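Local structure of pectate lyase (Pectobacterium carotovorum, 4U4B) at residues Ala128-Lys133 against Ile157-Ala162; Thr134-Gly139 against Thr163-Arg168; Asp226-Gln231 against Phe244-Gln249. The protein probably cleaves pectate and methylated pectins by calcium-dependent beta-elimination, leaving oligosaccharides with 4-deoxy-alpha-D-galact-4-enuronosyl groups at their non-reducing ends. All coordinates share one frame; numbering follows the deposited sequence.

Contact 1: Ala128-Lys133 against Ile157-Ala162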
loop_
_atom_site.group_PDB
_atom_site.type_symbol
_atom_site.label_atom_id
_atom_site.label_comp_id
_atom_site.label_asym_id
_atom_site.label_seq_id
_atom_site.Cartn_x
_atom_site.Cartn_y
_atom_site.Cartn_z
ATOM N N ALA A 128 -15.676 10.995 -1.462
ATOM C CA ALA A 128 -16.723 10.008 -1.721
ATOM C C ALA A 128 -16.877 8.991 -0.614
ATOM O O ALA A 128 -15.906 8.587 0.029
ATOM C CB ALA A 128 -16.451 9.270 -3.028
ATOM N N VAL A 129 -18.113 8.562 -0.420
ATOM C CA VAL A 129 -18.425 7.458 0.457
ATOM C C VAL A 129 -18.960 6.317 -0.377
ATOM O O VAL A 129 -20.065 6.395 -0.923
ATOM C CB VAL A 129 -19.448 7.873 1.529
ATOM C CG1 VAL A 129 -19.746 6.710 2.470
ATOM C CG2 VAL A 129 -18.913 9.075 2.297
ATOM N N ILE A 130 -18.162 5.262 -0.514
ATOM C CA ILE A 130 -18.537 4.144 -1.368
ATOM C C ILE A 130 -19.070 3.028 -0.484
ATOM O O ILE A 130 -18.432 2.641 0.494
ATOM C CB ILE A 130 -17.336 3.617 -2.209
ATOM C CG1 ILE A 130 -16.502 4.776 -2.784
ATOM C CG2 ILE A 130 -17.822 2.646 -3.290
ATOM C CD1 ILE A 130 -17.157 5.512 -3.934
ATOM N N LYS A 131 -20.226 2.486 -0.835
ATOM C CA LYS A 131 -20.879 1.528 0.041
ATOM C C LYS A 131 -21.385 0.297 -0.700
ATOM O O LYS A 131 -22.141 0.416 -1.660
ATOM C CB LYS A 131 -22.027 2.221 0.766
ATOM C CG LYS A 131 -22.716 1.376 1.791
ATOM C CD LYS A 131 -23.414 2.275 2.795
ATOM C CE LYS A 131 -24.027 1.455 3.892
ATOM N NZ LYS A 131 -24.640 0.239 3.297
ATOM N N ASP A 132 -20.947 -0.881 -0.257
ATOM C CA ASP A 132 -21.437 -2.156 -0.782
ATOM C C ASP A 132 -21.221 -2.364 -2.282
ATOM O O ASP A 132 -22.095 -2.895 -2.965
ATOM C CB ASP A 132 -22.925 -2.301 -0.469
ATOM C CG ASP A 132 -23.189 -2.447 1.005
ATOM O OD1 ASP A 132 -22.425 -3.167 1.671
ATOM O OD2 ASP A 132 -24.149 -1.839 1.502
ATOM N N LYS A 133 -20.070 -1.950 -2.797
ATOM C CA LYS A 133 -19.759 -2.189 -4.212
ATOM C C LYS A 133 -18.282 -2.039 -4.510
ATOM O O LYS A 133 -17.487 -1.695 -3.633
ATOM C CB LYS A 133 -20.542 -1.238 -5.120
ATOM C CG LYS A 133 -20.267 0.234 -4.858
ATOM C CD LYS A 133 -21.284 1.129 -5.579
ATOM C CE LYS A 133 -21.142 1.058 -7.091
ATOM N NZ LYS A 133 -22.330 1.629 -7.806
ATOM N N ILE A 157 -11.428 9.015 0.345
ATOM C CA ILE A 157 -12.403 8.008 -0.029
ATOM C C ILE A 157 -12.756 7.223 1.216
ATOM O O ILE A 157 -11.864 6.789 1.950
ATOM C CB ILE A 157 -11.870 7.018 -1.109
ATOM C CG1 ILE A 157 -11.660 7.711 -2.470
ATOM C CG2 ILE A 157 -12.802 5.816 -1.220
ATOM C CD1 ILE A 157 -12.895 7.846 -3.306
ATOM N N THR A 158 -14.049 7.034 1.448
ATOM C CA THR A 158 -14.515 6.199 2.542
ATOM C C THR A 158 -15.195 4.971 2.002
ATOM O O THR A 158 -16.052 5.057 1.119
ATOM C CB THR A 158 -15.509 6.939 3.465
ATOM O OG1 THR A 158 -14.879 8.102 4.000
ATOM C CG2 THR A 158 -15.968 6.028 4.593
ATOM N N LEU A 159 -14.817 3.825 2.548
ATOM C CA LEU A 159 -15.345 2.560 2.090
ATOM C C LEU A 159 -16.181 1.926 3.190
ATOM O O LEU A 159 -15.773 1.881 4.351
ATOM C CB LEU A 159 -14.208 1.618 1.672
ATOM C CG LEU A 159 -13.258 2.097 0.571
ATOM C CD1 LEU A 159 -12.147 1.060 0.400
ATOM C CD2 LEU A 159 -13.986 2.338 -0.767
ATOM N N GLU A 160 -17.369 1.466 2.820
ATOM C CA GLU A 160 -18.197 0.688 3.722
ATOM C C GLU A 160 -18.526 -0.615 3.019
ATOM O O GLU A 160 -19.327 -0.636 2.079
ATOM C CB GLU A 160 -19.470 1.444 4.108
ATOM C CG GLU A 160 -19.233 2.867 4.619
ATOM C CD GLU A 160 -20.501 3.518 5.165
ATOM O OE1 GLU A 160 -20.729 4.714 4.901
ATOM O OE2 GLU A 160 -21.272 2.828 5.868
ATOM N N ASN A 161 -17.894 -1.691 3.470
ATOM C CA ASN A 161 -18.055 -2.983 2.832
ATOM C C ASN A 161 -17.886 -2.845 1.317
ATOM O O ASN A 161 -18.730 -3.290 0.545
ATOM C CB ASN A 161 -19.420 -3.580 3.178
ATOM C CG ASN A 161 -19.447 -5.079 3.026
ATOM O OD1 ASN A 161 -18.621 -5.791 3.609
ATOM N ND2 ASN A 161 -20.384 -5.572 2.228
ATOM N N ALA A 162 -16.808 -2.181 0.905
ATOM C CA ALA A 162 -16.613 -1.852 -0.501
ATOM C C ALA A 162 -15.184 -2.114 -0.997
ATOM O O ALA A 162 -14.252 -2.336 -0.208
ATOM C CB ALA A 162 -16.998 -0.395 -0.750
#
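Val129 and Thr158 stand side by side on adjacent parallel strands of the right-handed beta-helix, the fold of polysaccharide lyase family 3, where successive coils stack in register. Strands 128-131 and 157-160 come within 4.7 Å of each other at their axes, and a ladder of backbone bonds joins them, among them Ile130 N to Thr158 O (2.7 Å) and Glu160 N to Ile130 O.

On the inner face, Ile130 lies alongside Leu159, its CB 3.9 Å from Leu159 CD2. Its CG2 is anti to the backbone N and meets the methyl of Ala162, while CG1, beside that N, approaches Ile157 CG2. Ile164, Ile187 and the disulfide-bonded Cys185 pack on Leu159 and continue the interior.

The outer face carries Val129, Thr158, Lys131 and Glu160. With CG anti to the carbonyl carbon (chi1 -51°) and the chain extended beyond it, Glu160 runs back along the outer face toward the level of Val129, bringing OE1 to 3.3 Å from Val129 CG1. Its OE2 lies over the methylenes of Lys131, whose chain bends at its last torsion so that the ammonium forms a salt bridge with Asp132, NZ to OD2 2.8 Å, from above the carboxylate plane.

At the turn, the other oxygen of Asp132 faces Asn161: ND2 donates to OD1 over 3.2 Å, within the amide plane, with the carboxylate turned 74° from the amide.

Contact 2: Thr134-Gly139 against Thr163-Arg168; sequences TVDCGG and TIKNLR
Asp136 and Asn166 meet where two parallel strands of the beta-helix give way to turns. Asn166 ND2 donates to Asp136 OD1 over 3.0 Å, nearly straight and within the amide plane, but it comes to the carboxylate from above. From the opposite face of that carboxylate, Gly138 N reaches the same OD1 at 2.9 Å, closing an Asx turn. Two donors therefore grip one oxygen and limit the rotation of the group, which chi1 of -176° places anti to the backbone N. The other oxygen, OD2, forms a salt bridge with Lys118; Lys165 NZ stays 4.5 Å from Asp136 OD2, so its charge probably adds a weaker attraction.

Beneath this polar cluster, on the inward face, Val135 CG2 packs on Ile164 CG1. The sulfur of Cys137 sits against the end of the same isoleucine, SG to CD1 3.5 Å, and Cys137 CB touches Leu167 CD1. The disulfide from Cys137 to Cys124 ties this side of the turn to the preceding chain.

The backbone sets these side chains in place. Val135 N and Cys137 N donate to Thr163 O and Lys165 O, and Lys165 N returns a bond to Val135 O. Beyond the corner at Asn166, Gly139 N reaches Asn166 O (2.9 Å) from above the carbonyl plane, and a water donates to Gly139 O while accepting from Arg168 NH2.

Further out, Asn166 OD1 accepts from Asn189 and is hydrogen-bonded to Ser40, and Arg168 forms a salt bridge with Glu193. Strand 163-165 pairs in parallel with 134-136 on one side and 185-192 on the other, while strand 24-30 packs against Asn166 and Arg168 at the corner.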
loop_
_atom_site.group_PDB
_atom_site.type_symbol
_atom_site.label_atom_id
_atom_site.label_comp_id
_atom_site.label_asym_id
_atom_site.label_seq_id
_atom_site.Cartn_x
_atom_site.Cartn_y
_atom_site.Cartn_z
ATOM N N THR A 134 -17.942 -2.296 -5.769
ATOM C CA THR A 134 -16.596 -2.137 -6.289
ATOM C C THR A 134 -16.536 -0.933 -7.223
ATOM O O THR A 134 -17.293 -0.871 -8.206
ATOM C CB THR A 134 -16.155 -3.402 -7.063
ATOM O OG1 THR A 134 -16.085 -4.507 -6.161
ATOM C CG2 THR A 134 -14.809 -3.203 -7.723
ATOM N N VAL A 135 -15.655 0.026 -6.938
ATOM C CA VAL A 135 -15.404 1.084 -7.917
ATOM C C VAL A 135 -13.975 1.024 -8.472
ATOM O O VAL A 135 -12.997 0.783 -7.749
ATOM C CB VAL A 135 -15.675 2.497 -7.347
ATOM C CG1 VAL A 135 -17.184 2.693 -7.100
ATOM C CG2 VAL A 135 -14.871 2.750 -6.083
ATOM N N ASP A 136 -13.886 1.225 -9.780
ATOM C CA ASP A 136 -12.627 1.314 -10.510
ATOM C C ASP A 136 -12.397 2.784 -10.855
ATOM O O ASP A 136 -13.174 3.378 -11.600
ATOM C CB ASP A 136 -12.692 0.435 -11.771
ATOM C CG ASP A 136 -11.381 0.390 -12.542
ATOM O OD1 ASP A 136 -10.499 1.254 -12.340
ATOM O OD2 ASP A 136 -11.250 -0.524 -13.386
ATOM N N CYS A 137 -11.353 3.388 -10.298
ATOM C CA CYS A 137 -11.137 4.817 -10.503
ATOM C C CYS A 137 -10.288 5.116 -11.748
ATOM O O CYS A 137 -10.023 6.280 -12.062
ATOM C CB CYS A 137 -10.508 5.440 -9.254
ATOM S SG CYS A 137 -11.634 5.464 -7.855
ATOM N N GLY A 138 -9.878 4.069 -12.461
ATOM C CA GLY A 138 -9.292 4.238 -13.784
ATOM C C GLY A 138 -8.028 5.077 -13.833
ATOM O O GLY A 138 -7.716 5.677 -14.859
ATOM N N GLY A 139 -7.290 5.117 -12.726
ATOM C CA GLY A 139 -6.009 5.805 -12.702
ATOM C C GLY A 139 -6.032 7.311 -12.462
ATOM O O GLY A 139 -4.990 7.970 -12.570
ATOM N N THR A 163 -15.021 -2.097 -2.313
ATOM C CA THR A 163 -13.695 -2.216 -2.916
ATOM C C THR A 163 -13.390 -1.020 -3.823
ATOM O O THR A 163 -14.243 -0.590 -4.602
ATOM C CB THR A 163 -13.574 -3.529 -3.719
ATOM O OG1 THR A 163 -13.731 -4.635 -2.825
ATOM C CG2 THR A 163 -12.215 -3.644 -4.425
ATOM N N ILE A 164 -12.193 -0.461 -3.699
ATOM C CA ILE A 164 -11.732 0.550 -4.647
ATOM C C ILE A 164 -10.454 0.097 -5.370
ATOM O O ILE A 164 -9.560 -0.505 -4.763
ATOM C CB ILE A 164 -11.506 1.916 -3.959
ATOM C CG1 ILE A 164 -11.230 2.983 -5.010
ATOM C CG2 ILE A 164 -10.388 1.862 -2.929
ATOM C CD1 ILE A 164 -11.393 4.362 -4.501
ATOM N N LYS A 165 -10.392 0.375 -6.671
ATOM C CA LYS A 165 -9.278 -0.041 -7.521
ATOM C C LYS A 165 -8.693 1.115 -8.327
ATOM O O LYS A 165 -9.427 1.988 -8.782
ATOM C CB LYS A 165 -9.731 -1.129 -8.506
ATOM C CG LYS A 165 -10.305 -2.388 -7.882
ATOM C CD LYS A 165 -10.437 -3.502 -8.930
ATOM C CE LYS A 165 -11.196 -3.049 -10.140
ATOM N NZ LYS A 165 -11.723 -4.241 -10.878
ATOM N N ASN A 166 -7.376 1.093 -8.512
ATOM C CA ASN A 166 -6.693 1.943 -9.493
ATOM C C ASN A 166 -6.878 3.442 -9.271
ATOM O O ASN A 166 -7.546 4.127 -10.061
ATOM C CB ASN A 166 -7.162 1.574 -10.906
ATOM C CG ASN A 166 -7.097 0.086 -11.160
ATOM O OD1 ASN A 166 -6.146 -0.575 -10.745
ATOM N ND2 ASN A 166 -8.115 -0.457 -11.815
ATOM N N LEU A 167 -6.285 3.945 -8.196
ATOM C CA LEU A 167 -6.450 5.340 -7.805
ATOM C C LEU A 167 -5.112 5.937 -7.402
ATOM O O LEU A 167 -4.339 5.327 -6.669
ATOM C CB LEU A 167 -7.440 5.473 -6.643
ATOM C CG LEU A 167 -7.611 6.886 -6.058
ATOM C CD1 LEU A 167 -8.416 7.750 -7.019
ATOM C CD2 LEU A 167 -8.311 6.823 -4.702
ATOM N N ARG A 168 -4.848 7.135 -7.893
ATOM C CA ARG A 168 -3.689 7.911 -7.467
ATOM C C ARG A 168 -4.177 9.000 -6.487
ATOM O O ARG A 168 -5.195 9.658 -6.729
ATOM C CB ARG A 168 -2.993 8.505 -8.695
ATOM C CG ARG A 168 -1.711 9.258 -8.435
ATOM C CD ARG A 168 -1.032 9.665 -9.760
ATOM N NE ARG A 168 -0.885 8.535 -10.682
ATOM C CZ ARG A 168 0.255 7.867 -10.885
ATOM N NH1 ARG A 168 1.357 8.195 -10.221
ATOM N NH2 ARG A 168 0.296 6.850 -11.744
HETATM O O HOH W 1 -2.300 6.965 -13.411
#

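Contact 3: Asp226-Gln231 against Phe244-Gln249. With SO4 (sulfate ion), chain B.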
loop_
_atom_site.group_PDB
_atom_site.type_symbol
_atom_site.label_atom_id
_atom_site.label_comp_id
_atom_site.label_asym_id
_atom_site.label_seq_id
_atom_site.Cartn_x
_atom_site.Cartn_y
_atom_site.Cartn_z
ATOM N N ASP A 226 4.697 9.244 9.981
ATOM C CA ASP A 226 3.386 8.776 9.555
ATOM C C ASP A 226 3.196 7.307 9.929
ATOM O O ASP A 226 4.162 6.606 10.201
ATOM C CB ASP A 226 3.192 9.005 8.047
ATOM C CG ASP A 226 4.059 8.098 7.183
ATOM O OD1 ASP A 226 5.009 7.485 7.703
ATOM O OD2 ASP A 226 3.794 8.006 5.961
ATOM N N LYS A 227 1.947 6.863 9.980
ATOM C CA LYS A 227 1.636 5.448 10.140
ATOM C C LYS A 227 0.820 5.023 8.927
ATOM O O LYS A 227 -0.350 5.367 8.818
ATOM C CB LYS A 227 0.862 5.177 11.437
ATOM C CG LYS A 227 1.692 5.305 12.704
ATOM C CD LYS A 227 1.102 6.338 13.617
ATOM C CE LYS A 227 2.174 6.950 14.488
ATOM N NZ LYS A 227 1.566 7.808 15.551
ATOM N N VAL A 228 1.449 4.290 8.018
ATOM C CA VAL A 228 0.869 4.085 6.701
ATOM C C VAL A 228 -0.492 3.414 6.836
ATOM O O VAL A 228 -1.487 3.936 6.344
ATOM C CB VAL A 228 1.799 3.265 5.810
ATOM C CG1 VAL A 228 1.206 3.149 4.412
ATOM C CG2 VAL A 228 3.150 3.926 5.768
ATOM N N LEU A 229 -0.530 2.296 7.550
ATOM C CA LEU A 229 -1.781 1.622 7.879
ATOM C C LEU A 229 -2.086 1.777 9.369
ATOM O O LEU A 229 -1.277 1.396 10.209
ATOM C CB LEU A 229 -1.706 0.146 7.509
ATOM C CG LEU A 229 -1.244 -0.082 6.072
ATOM C CD1 LEU A 229 -1.113 -1.585 5.759
ATOM C CD2 LEU A 229 -2.192 0.615 5.087
ATOM N N GLN A 230 -3.253 2.332 9.686
ATOM C CA GLN A 230 -3.649 2.519 11.077
ATOM C C GLN A 230 -4.897 1.696 11.370
ATOM O O GLN A 230 -5.829 1.681 10.574
ATOM C CB GLN A 230 -3.894 4.003 11.361
ATOM C CG GLN A 230 -4.388 4.301 12.771
ATOM C CD GLN A 230 -3.253 4.513 13.769
ATOM O OE1 GLN A 230 -2.104 4.724 13.383
ATOM N NE2 GLN A 230 -3.576 4.473 15.056
ATOM N N GLN A 231 -4.920 1.006 12.501
ATOM C CA GLN A 231 -6.078 0.203 12.875
ATOM C C GLN A 231 -6.660 0.691 14.201
ATOM O O GLN A 231 -5.992 0.650 15.230
ATOM C CB GLN A 231 -5.687 -1.274 12.963
ATOM C CG GLN A 231 -6.834 -2.276 12.884
ATOM C CD GLN A 231 -6.361 -3.606 12.327
ATOM O OE1 GLN A 231 -5.577 -3.634 11.387
ATOM N NE2 GLN A 231 -6.811 -4.710 12.914
ATOM N N PHE A 244 2.585 -4.786 -1.606
ATOM C CA PHE A 244 2.398 -3.384 -1.223
ATOM C C PHE A 244 3.751 -2.776 -0.907
ATOM O O PHE A 244 4.534 -3.366 -0.163
ATOM C CB PHE A 244 1.452 -3.288 -0.014
ATOM C CG PHE A 244 1.220 -1.880 0.490
ATOM C CD1 PHE A 244 0.751 -0.890 -0.358
ATOM C CD2 PHE A 244 1.422 -1.563 1.835
ATOM C CE1 PHE A 244 0.498 0.403 0.111
ATOM C CE2 PHE A 244 1.184 -0.281 2.310
ATOM C CZ PHE A 244 0.718 0.705 1.444
ATOM N N THR A 245 4.056 -1.631 -1.507
ATOM C CA THR A 245 5.406 -1.067 -1.373
ATOM C C THR A 245 5.416 0.331 -0.761
ATOM O O THR A 245 4.687 1.218 -1.220
ATOM C CB THR A 245 6.128 -1.020 -2.745
ATOM O OG1 THR A 245 6.360 -2.356 -3.208
ATOM C CG2 THR A 245 7.476 -0.294 -2.653
ATOM N N LEU A 246 6.236 0.505 0.278
ATOM C CA LEU A 246 6.527 1.810 0.859
ATOM C C LEU A 246 7.792 2.404 0.264
ATOM O O LEU A 246 8.788 1.709 0.054
ATOM C CB LEU A 246 6.692 1.716 2.378
ATOM C CG LEU A 246 5.482 1.860 3.293
ATOM C CD1 LEU A 246 4.450 0.780 2.982
ATOM C CD2 LEU A 246 5.916 1.791 4.751
ATOM N N THR A 247 7.749 3.702 0.012
ATOM C CA THR A 247 8.873 4.429 -0.548
ATOM C C THR A 247 8.949 5.754 0.189
ATOM O O THR A 247 7.949 6.199 0.749
ATOM C CB THR A 247 8.718 4.654 -2.069
ATOM O OG1 THR A 247 9.944 5.161 -2.606
ATOM C CG2 THR A 247 7.615 5.642 -2.371
ATOM N N GLY A 248 10.124 6.379 0.197
ATOM C CA GLY A 248 10.338 7.580 0.987
ATOM C C GLY A 248 10.697 7.234 2.419
ATOM O O GLY A 248 11.262 6.174 2.697
ATOM N N GLN A 249 10.375 8.128 3.343
ATOM C CA GLN A 249 10.695 7.893 4.745
ATOM C C GLN A 249 9.402 7.803 5.534
ATOM O O GLN A 249 8.544 8.673 5.427
ATOM C CB GLN A 249 11.600 9.003 5.312
ATOM C CG GLN A 249 12.562 9.649 4.302
ATOM C CD GLN A 249 13.393 8.645 3.500
ATOM O OE1 GLN A 249 13.689 7.537 3.966
ATOM N NE2 GLN A 249 13.765 9.034 2.276
HETATM S S SO4 B . 2.311 5.550 17.604
HETATM O O1 SO4 B . 0.926 5.828 17.198
HETATM O O2 SO4 B . 2.875 4.526 16.723
HETATM O O3 SO4 B . 3.120 6.764 17.508
HETATM O O4 SO4 B . 2.352 5.075 18.990
#
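With CG1 anti to the backbone N (chi1 -176°) and CG2 beside it, Val228 turns one methyl to each of two partners across the beta-helix interior. CG1 meets the edge of the Phe244 ring close to its plane, 3.9 Å from CZ. CG2 slides past Leu246 and approaches its CD2 at 3.6 Å. The ring is carried inward by a first torsion of 178°, which sets Phe244 CG anti to its own N; Leu229 CD1 comes obliquely to the same ring, 4.3 Å from CE2. The contact is buried and made by aliphatic and aromatic side chains; no hydrogen bond joins the segments.

Asp226, next to the calcium-binding residue Asn216 at the edge of the metal site, is held from elsewhere: OD2 is bonded to His250 ND1 and OD1 accepts from Gly251 N. Lys227 points out of the core instead, and its NZ donates to O1 and O3 of a sulfate, both at 2.7 Å. Lys252 NZ and Arg255 NE also hydrogen-bond this ion, which probably came from the crystallisation liquor.

The two segments lie on different faces of the helix. Strand 227-231 pairs in parallel with strands 200-202 and 252-256, whereas strand 244-247 runs between strands 213-216 and 274-277; Ala214 and Leu253 add to the packing between them.

Contacts 1 and 2 are consecutive parts of the same pair of coils: strands 128-131 and 134-136 follow each other in one coil, 157-160 and 163-165 in the next, and the centres are about 11 Å apart. Lys133 O and Thr163 N, 2.8 Å apart, probably hydrogen-bond at the junction, and Ile130 CG2 packs on Val135 CG1 at 3.9 Å. Contact 3 lies farther along the helix, its centre about 21 Å from that of contact 1 and about 19 Å from that of contact 2. Its Asp226 side chain is about 3 Å from that of the calcium ligand Asn216; in contact 2, the side chain of Arg168 is about 8 Å from that of the calcium ligand Asp194, while contact 1 lies away from the metal site.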